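PDB 5XFM: alpha-glucosidase from Bacteroides thetaiotaomicron, which hydrolyses beta-L-arabinopyranosides and alpha-galactosides as a bifunctional glycoside hydrolase of family 97 that carries a calcium ion. Local coordinates for residues 142-148 against 228-234; 156-161 against 188-194. The protein carries 1 engineered substitution. One frame throughout, in Å; residues are numbered along the deposited sequence.

Contact 1. Residues 142-148 against 228-234; sequences EQTGFRF and EGNLYTV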
loop_
_atom_site.group_PDB
_atom_site.type_symbol
_atom_site.label_atom_id
_atom_site.label_comp_id
_atom_site.label_asym_id
_atom_site.label_seq_id
_atom_site.Cartn_x
_atom_site.Cartn_y
_atom_site.Cartn_z
ATOM N N GLU A 142 -22.213 -6.172 5.314
ATOM C CA GLU A 142 -22.380 -4.797 4.853
ATOM C C GLU A 142 -23.063 -4.783 3.491
ATOM O O GLU A 142 -22.742 -5.589 2.618
ATOM C CB GLU A 142 -21.036 -4.055 4.788
ATOM C CG GLU A 142 -20.678 -3.327 6.077
ATOM C CD GLU A 142 -19.363 -2.564 6.003
ATOM O OE1 GLU A 142 -19.242 -1.615 5.197
ATOM O OE2 GLU A 142 -18.442 -2.913 6.771
ATOM N N GLN A 143 -24.046 -3.901 3.341
ATOM C CA GLN A 143 -24.693 -3.672 2.055
ATOM C C GLN A 143 -23.917 -2.598 1.283
ATOM O O GLN A 143 -24.115 -2.412 0.083
ATOM C CB GLN A 143 -26.155 -3.270 2.264
ATOM C CG GLN A 143 -26.917 -2.870 1.012
ATOM C CD GLN A 143 -28.418 -2.898 1.228
ATOM O OE1 GLN A 143 -29.050 -3.948 1.125
ATOM N NE2 GLN A 143 -28.994 -1.745 1.546
ATOM N N THR A 144 -23.033 -1.901 1.999
ATOM C CA THR A 144 -22.213 -0.814 1.456
ATOM C C THR A 144 -21.702 -1.120 0.057
ATOM O O THR A 144 -21.071 -2.156 -0.175
ATOM C CB THR A 144 -20.998 -0.526 2.366
ATOM O OG1 THR A 144 -21.431 -0.378 3.725
ATOM C CG2 THR A 144 -20.258 0.733 1.915
ATOM N N GLY A 145 -21.965 -0.212 -0.876
ATOM C CA GLY A 145 -21.632 -0.462 -2.269
ATOM C C GLY A 145 -21.094 0.731 -3.036
ATOM O O GLY A 145 -21.053 1.858 -2.537
ATOM N N PHE A 146 -20.641 0.451 -4.252
ATOM C CA PHE A 146 -20.127 1.446 -5.182
ATOM C C PHE A 146 -20.633 1.114 -6.590
ATOM O O PHE A 146 -20.270 0.081 -7.166
ATOM C CB PHE A 146 -18.598 1.484 -5.140
ATOM C CG PHE A 146 -18.040 1.542 -3.746
ATOM C CD1 PHE A 146 -17.774 0.380 -3.040
ATOM C CD2 PHE A 146 -17.805 2.759 -3.130
ATOM C CE1 PHE A 146 -17.274 0.435 -1.756
ATOM C CE2 PHE A 146 -17.305 2.817 -1.841
ATOM C CZ PHE A 146 -17.041 1.654 -1.157
ATOM N N ARG A 147 -21.498 1.973 -7.117
ATOM C CA ARG A 147 -22.083 1.789 -8.437
ATOM C C ARG A 147 -21.510 2.820 -9.404
ATOM O O ARG A 147 -21.390 3.991 -9.064
ATOM C CB ARG A 147 -23.605 1.899 -8.372
ATOM C CG ARG A 147 -24.294 1.518 -9.659
ATOM C CD ARG A 147 -25.806 1.699 -9.598
ATOM N NE ARG A 147 -26.455 1.012 -8.481
ATOM C CZ ARG A 147 -27.051 -0.175 -8.592
ATOM N NH1 ARG A 147 -27.032 -0.810 -9.752
ATOM N NH2 ARG A 147 -27.644 -0.742 -7.547
ATOM N N PHE A 148 -21.115 2.378 -10.592
ATOM C CA PHE A 148 -20.420 3.259 -11.533
ATOM C C PHE A 148 -21.195 3.531 -12.816
ATOM O O PHE A 148 -22.054 2.740 -13.202
ATOM C CB PHE A 148 -19.046 2.678 -11.877
ATOM C CG PHE A 148 -18.125 2.596 -10.701
ATOM C CD1 PHE A 148 -17.336 3.679 -10.347
ATOM C CD2 PHE A 148 -18.054 1.443 -9.943
ATOM C CE1 PHE A 148 -16.484 3.606 -9.257
ATOM C CE2 PHE A 148 -17.209 1.367 -8.853
ATOM C CZ PHE A 148 -16.424 2.450 -8.512
ATOM N N GLU A 228 -25.569 -6.627 -11.122
ATOM C CA GLU A 228 -26.425 -5.629 -11.759
ATOM C C GLU A 228 -25.695 -4.815 -12.827
ATOM O O GLU A 228 -26.093 -3.696 -13.131
ATOM C CB GLU A 228 -27.023 -4.690 -10.705
ATOM C CG GLU A 228 -27.882 -5.406 -9.671
ATOM C CD GLU A 228 -28.415 -4.481 -8.595
ATOM O OE1 GLU A 228 -28.451 -3.251 -8.820
ATOM O OE2 GLU A 228 -28.786 -4.984 -7.515
ATOM N N GLY A 229 -24.607 -5.362 -13.360
ATOM C CA GLY A 229 -23.878 -4.717 -14.437
ATOM C C GLY A 229 -22.865 -3.659 -14.035
ATOM O O GLY A 229 -21.976 -3.325 -14.818
ATOM N N ASN A 230 -23.006 -3.104 -12.835
ATOM C CA ASN A 230 -22.171 -1.972 -12.440
ATOM C C ASN A 230 -21.950 -1.774 -10.939
ATOM O O ASN A 230 -21.443 -0.733 -10.523
ATOM C CB ASN A 230 -22.789 -0.696 -13.005
ATOM C CG ASN A 230 -24.242 -0.531 -12.592
ATOM O OD1 ASN A 230 -24.775 -1.338 -11.823
ATOM N ND2 ASN A 230 -24.886 0.519 -13.088
ATOM N N LEU A 231 -22.326 -2.751 -10.121
ATOM C CA LEU A 231 -22.278 -2.549 -8.674
ATOM C C LEU A 231 -21.265 -3.448 -7.983
ATOM O O LEU A 231 -21.284 -4.664 -8.150
ATOM C CB LEU A 231 -23.659 -2.771 -8.048
ATOM C CG LEU A 231 -23.631 -2.708 -6.515
ATOM C CD1 LEU A 231 -23.318 -1.301 -6.060
ATOM C CD2 LEU A 231 -24.924 -3.215 -5.886
ATOM N N TYR A 232 -20.397 -2.838 -7.187
ATOM C CA TYR A 232 -19.440 -3.577 -6.376
ATOM C C TYR A 232 -19.814 -3.424 -4.915
ATOM O O TYR A 232 -19.991 -2.318 -4.447
ATOM C CB TYR A 232 -18.016 -3.064 -6.602
ATOM C CG TYR A 232 -17.535 -3.237 -8.015
ATOM C CD1 TYR A 232 -17.818 -2.285 -8.981
ATOM C CD2 TYR A 232 -16.807 -4.358 -8.388
ATOM C CE1 TYR A 232 -17.388 -2.437 -10.276
ATOM C CE2 TYR A 232 -16.365 -4.514 -9.678
ATOM C CZ TYR A 232 -16.659 -3.552 -10.621
ATOM O OH TYR A 232 -16.237 -3.704 -11.920
ATOM N N THR A 233 -19.942 -4.536 -4.204
ATOM C CA THR A 233 -20.351 -4.512 -2.806
ATOM C C THR A 233 -19.187 -4.855 -1.878
ATOM O O THR A 233 -18.336 -5.689 -2.200
ATOM C CB THR A 233 -21.519 -5.481 -2.570
ATOM O OG1 THR A 233 -22.638 -5.043 -3.344
ATOM C CG2 THR A 233 -21.921 -5.522 -1.100
ATOM N N VAL A 234 -19.134 -4.179 -0.739
ATOM C CA VAL A 234 -18.154 -4.486 0.286
ATOM C C VAL A 234 -18.376 -5.908 0.790
ATOM O O VAL A 234 -19.456 -6.242 1.280
ATOM C CB VAL A 234 -18.241 -3.503 1.462
ATOM C CG1 VAL A 234 -17.329 -3.966 2.612
ATOM C CG2 VAL A 234 -17.872 -2.099 0.998
HETATM O O HOH W 1 -28.569 -2.835 -6.048
#

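Contact 2. Residues 156-161 against 188-194; sequences LCPQSD and QYGHGYT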
loop_
_atom_site.group_PDB
_atom_site.type_symbol
_atom_site.label_atom_id
_atom_site.label_comp_id
_atom_site.label_asym_id
_atom_site.label_seq_id
_atom_site.Cartn_x
_atom_site.Cartn_y
_atom_site.Cartn_z
ATOM N N LEU A 156 -8.162 -3.695 -11.798
ATOM C CA LEU A 156 -8.329 -4.506 -10.596
ATOM C C LEU A 156 -7.452 -5.757 -10.559
ATOM O O LEU A 156 -7.145 -6.348 -11.596
ATOM C CB LEU A 156 -9.793 -4.940 -10.468
ATOM C CG LEU A 156 -10.859 -3.869 -10.705
ATOM C CD1 LEU A 156 -12.263 -4.464 -10.769
ATOM C CD2 LEU A 156 -10.776 -2.841 -9.596
ATOM N N CYS A 157 -7.078 -6.168 -9.352
ATOM C CA CYS A 157 -6.479 -7.481 -9.149
ATOM C C CYS A 157 -7.403 -8.295 -8.245
ATOM O O CYS A 157 -7.927 -7.786 -7.245
ATOM C CB CYS A 157 -5.076 -7.370 -8.546
ATOM S SG CYS A 157 -5.018 -6.589 -6.919
ATOM N N PRO A 158 -7.606 -9.569 -8.593
ATOM C CA PRO A 158 -8.611 -10.388 -7.921
ATOM C C PRO A 158 -8.161 -10.881 -6.560
ATOM O O PRO A 158 -6.962 -10.969 -6.294
ATOM C CB PRO A 158 -8.777 -11.559 -8.878
ATOM C CG PRO A 158 -7.384 -11.738 -9.424
ATOM C CD PRO A 158 -6.862 -10.344 -9.605
ATOM N N GLN A 159 -9.128 -11.171 -5.702
ATOM C CA GLN A 159 -8.872 -11.921 -4.484
ATOM C C GLN A 159 -8.795 -13.413 -4.831
ATOM O O GLN A 159 -9.629 -13.922 -5.577
ATOM C CB GLN A 159 -9.962 -11.640 -3.443
ATOM C CG GLN A 159 -9.916 -12.546 -2.222
ATOM C CD GLN A 159 -8.698 -12.312 -1.350
ATOM O OE1 GLN A 159 -7.559 -12.473 -1.793
ATOM N NE2 GLN A 159 -8.933 -11.964 -0.092
ATOM N N SER A 160 -7.800 -14.118 -4.302
ATOM C CA SER A 160 -7.612 -15.525 -4.667
ATOM C C SER A 160 -8.536 -16.456 -3.884
ATOM O O SER A 160 -9.269 -16.017 -3.000
ATOM C CB SER A 160 -6.152 -15.955 -4.456
ATOM O OG SER A 160 -5.820 -16.057 -3.075
ATOM N N ASP A 161 -8.516 -17.739 -4.233
ATOM C CA ASP A 161 -9.107 -18.761 -3.380
ATOM C C ASP A 161 -8.347 -18.763 -2.064
ATOM O O ASP A 161 -7.256 -18.192 -1.969
ATOM C CB ASP A 161 -9.046 -20.155 -4.017
ATOM C CG ASP A 161 -9.809 -20.245 -5.324
ATOM O OD1 ASP A 161 -10.964 -19.771 -5.375
ATOM O OD2 ASP A 161 -9.249 -20.799 -6.297
ATOM N N GLN A 188 -10.966 -13.531 -11.576
ATOM C CA GLN A 188 -10.226 -14.756 -11.895
ATOM C C GLN A 188 -10.632 -15.943 -11.012
ATOM O O GLN A 188 -10.703 -17.075 -11.489
ATOM C CB GLN A 188 -8.722 -14.491 -11.771
ATOM C CG GLN A 188 -7.827 -15.720 -11.901
ATOM C CD GLN A 188 -6.355 -15.389 -11.712
ATOM O OE1 GLN A 188 -5.972 -14.219 -11.646
ATOM N NE2 GLN A 188 -5.518 -16.420 -11.641
ATOM N N TYR A 189 -10.901 -15.695 -9.731
ATOM C CA TYR A 189 -11.249 -16.794 -8.821
ATOM C C TYR A 189 -12.711 -16.803 -8.371
ATOM O O TYR A 189 -13.134 -17.716 -7.662
ATOM C CB TYR A 189 -10.372 -16.767 -7.570
ATOM C CG TYR A 189 -8.883 -16.810 -7.810
ATOM C CD1 TYR A 189 -8.165 -15.642 -8.059
ATOM C CD2 TYR A 189 -8.191 -18.012 -7.764
ATOM C CE1 TYR A 189 -6.796 -15.678 -8.266
ATOM C CE2 TYR A 189 -6.824 -18.059 -7.973
ATOM C CZ TYR A 189 -6.131 -16.889 -8.221
ATOM O OH TYR A 189 -4.768 -16.931 -8.428
ATOM N N GLY A 190 -13.476 -15.791 -8.764
ATOM C CA GLY A 190 -14.847 -15.664 -8.301
ATOM C C GLY A 190 -14.968 -15.165 -6.868
ATOM O O GLY A 190 -15.932 -15.488 -6.165
ATOM N N HIS A 191 -13.987 -14.391 -6.411
ATOM C CA HIS A 191 -14.073 -13.836 -5.062
ATOM C C HIS A 191 -13.902 -12.318 -5.047
ATOM O O HIS A 191 -13.511 -11.742 -4.034
ATOM C CB HIS A 191 -13.036 -14.499 -4.153
ATOM C CG HIS A 191 -13.203 -15.984 -4.035
ATOM N ND1 HIS A 191 -14.335 -16.567 -3.506
ATOM C CD2 HIS A 191 -12.381 -17.005 -4.376
ATOM C CE1 HIS A 191 -14.205 -17.882 -3.532
ATOM N NE2 HIS A 191 -13.028 -18.174 -4.053
ATOM N N GLY A 192 -14.231 -11.668 -6.161
ATOM C CA GLY A 192 -14.078 -10.229 -6.277
ATOM C C GLY A 192 -12.635 -9.752 -6.248
ATOM O O GLY A 192 -11.731 -10.456 -6.681
ATOM N N TYR A 193 -12.414 -8.553 -5.722
ATOM C CA TYR A 193 -11.124 -7.882 -5.863
ATOM C C TYR A 193 -10.646 -7.264 -4.554
ATOM O O TYR A 193 -11.452 -6.793 -3.752
ATOM C CB TYR A 193 -11.226 -6.803 -6.940
ATOM C CG TYR A 193 -11.940 -7.287 -8.176
ATOM C CD1 TYR A 193 -11.252 -7.930 -9.193
ATOM C CD2 TYR A 193 -13.314 -7.126 -8.312
ATOM C CE1 TYR A 193 -11.908 -8.381 -10.316
ATOM C CE2 TYR A 193 -13.977 -7.579 -9.432
ATOM C CZ TYR A 193 -13.271 -8.205 -10.429
ATOM O OH TYR A 193 -13.929 -8.648 -11.544
ATOM N N THR A 194 -9.339 -7.257 -4.334
ATOM C CA THR A 194 -8.815 -6.645 -3.118
ATOM C C THR A 194 -8.497 -5.170 -3.331
ATOM O O THR A 194 -8.156 -4.750 -4.443
ATOM C CB THR A 194 -7.561 -7.370 -2.594
ATOM O OG1 THR A 194 -6.511 -7.298 -3.564
ATOM C CG2 THR A 194 -7.892 -8.809 -2.263
HETATM O O HOH W 2 -7.820 -4.107 -7.440
HETATM O O HOH W 3 -5.258 -9.839 -4.149
HETATM O O HOH W 4 -11.538 -13.348 -7.416
HETATM O O HOH W 5 -12.170 -20.442 -7.657
#

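Contact 1. Residues 142-148 against 228-234
R147 leaves the backbone with CG opposite its own N (chi1 -171°) and then folds at chi3 (-54°), a bend that turns the guanidinium back over CB of L231 and carries its end to E228. From the other segment E228 extends toward R147 and offers a single oxygen to both terminal nitrogens. R147 NH2 lies 2.9 Å from E228 OE1, R147 NH1 3.0 Å from the same atom. OE1 sits in the guanidinium plane, but the carboxylate is turned 33° against it, and both nitrogens arrive from one face of the carboxylate. Water 1 closes a second path, donating to E228 OE2 (2.6 Å) and taking a weak bond from R147 NH2. A further weak bond joins R147 NH1 to OD1 of N230 (3.1 Å), whose amide stands nearly upright to the guanidinium, while NE is fixed by the carbonyl of K52. A leucine in place of R147 would probably leave the E228 carboxylate without its charged partner, with water 1 still on OE2, and would cost N230 OD1 a weak bond. Beneath this face the backbones pair in antiparallel fashion: F146 and Y232 form a hydrogen-bonded pair, and V234 N bonds to T144 O (2.9 Å). The opposite face is aromatic. F148 CE2 meets Y232 CD1 rim to rim at 3.7 Å, both rings also packing on F199, and F146 CE1 touches V234 CG2 (3.8 Å). A mixed face, with the R147-E228 salt bridge over L231, and an aromatic face made by F146, Y232 and F148 belong to an antiparallel sheet of the N-terminal beta-sandwich domain, in the galactose mutarotase clan.

Contact 2. Residues 156-161 against 188-194
L156 and Y193 meet at about a right angle: CD1 of the leucine stands over the centre of the tyrosine ring, L156 CD1 to the Y193 centroid 3.6 Å and only 4° off the ring normal, a CH-pi contact. The edge of the same ring runs past the backbone of C157. At the other end of the contact Y189 is held between two neighbours, with Q188 CG on one face and S160 CA on the other, the latter 3.6 Å from the Y189 centroid. D161 comes in at the ring edge, its carboxylate nearly upright to the ring, with OD2 3.3 Å from Y189 CD2. The hydroxyl of Y189 reaches beyond to E175. The other carboxylate oxygen takes a weak bond from the imidazole, H191 NE2 to D161 OD1 at 2.9 Å, the oxygen lying in the imidazole plane and the carboxylate turned 85° from it; water 5 joins OD1 to the Y189 carbonyl. In the middle, Q159 CB touches T194 CG2 (3.7 Å), and a bend at chi2 (68°) folds the amide over that same methyl. P158 sets CG against Q188. Q159 N bonds to G192 O (2.9 Å), and T194 N gives a longer bond to C157 O (3.3 Å). Water 4 donates to the carbonyls of Q159 and G192 and accepts from H191 N and, weakly, Y189 N, so four backbone groups share one water. G192 has a positive phi, which favours glycine, where its carbonyl turns to Q159 N. Two irregular loops are tied by a single backbone bridge between P158 and Y193, continuing the antiparallel pairing of strands 153-156 and 197-200 beyond their ends toward the calcium site, about 12 Å from the S160 side chain.

In the fold
Contacts 1 and 2 both belong to the N-terminal family region, their centres 15 Å apart and on the same side of the chain's centre. Along the chain the order is 142-148, 156-161, 188-194, 228-234, so contact 1 encloses contact 2. Contact 1 joins strands 136-147 and 231-235 in one antiparallel sheet; contact 2 lies in loops flanking strands 153-156, 178-182 and 197-200 of the second sheet. The two meet where Y232 CE2 packs on Y193 CE2 at 3.9 Å, joining the first sheet to the loop that leads into strand 197-200 of the second. Contact 2 lies on the side nearer the calcium, whose ligands E174, E452 and E458 come from both the N-terminal and barrel regions.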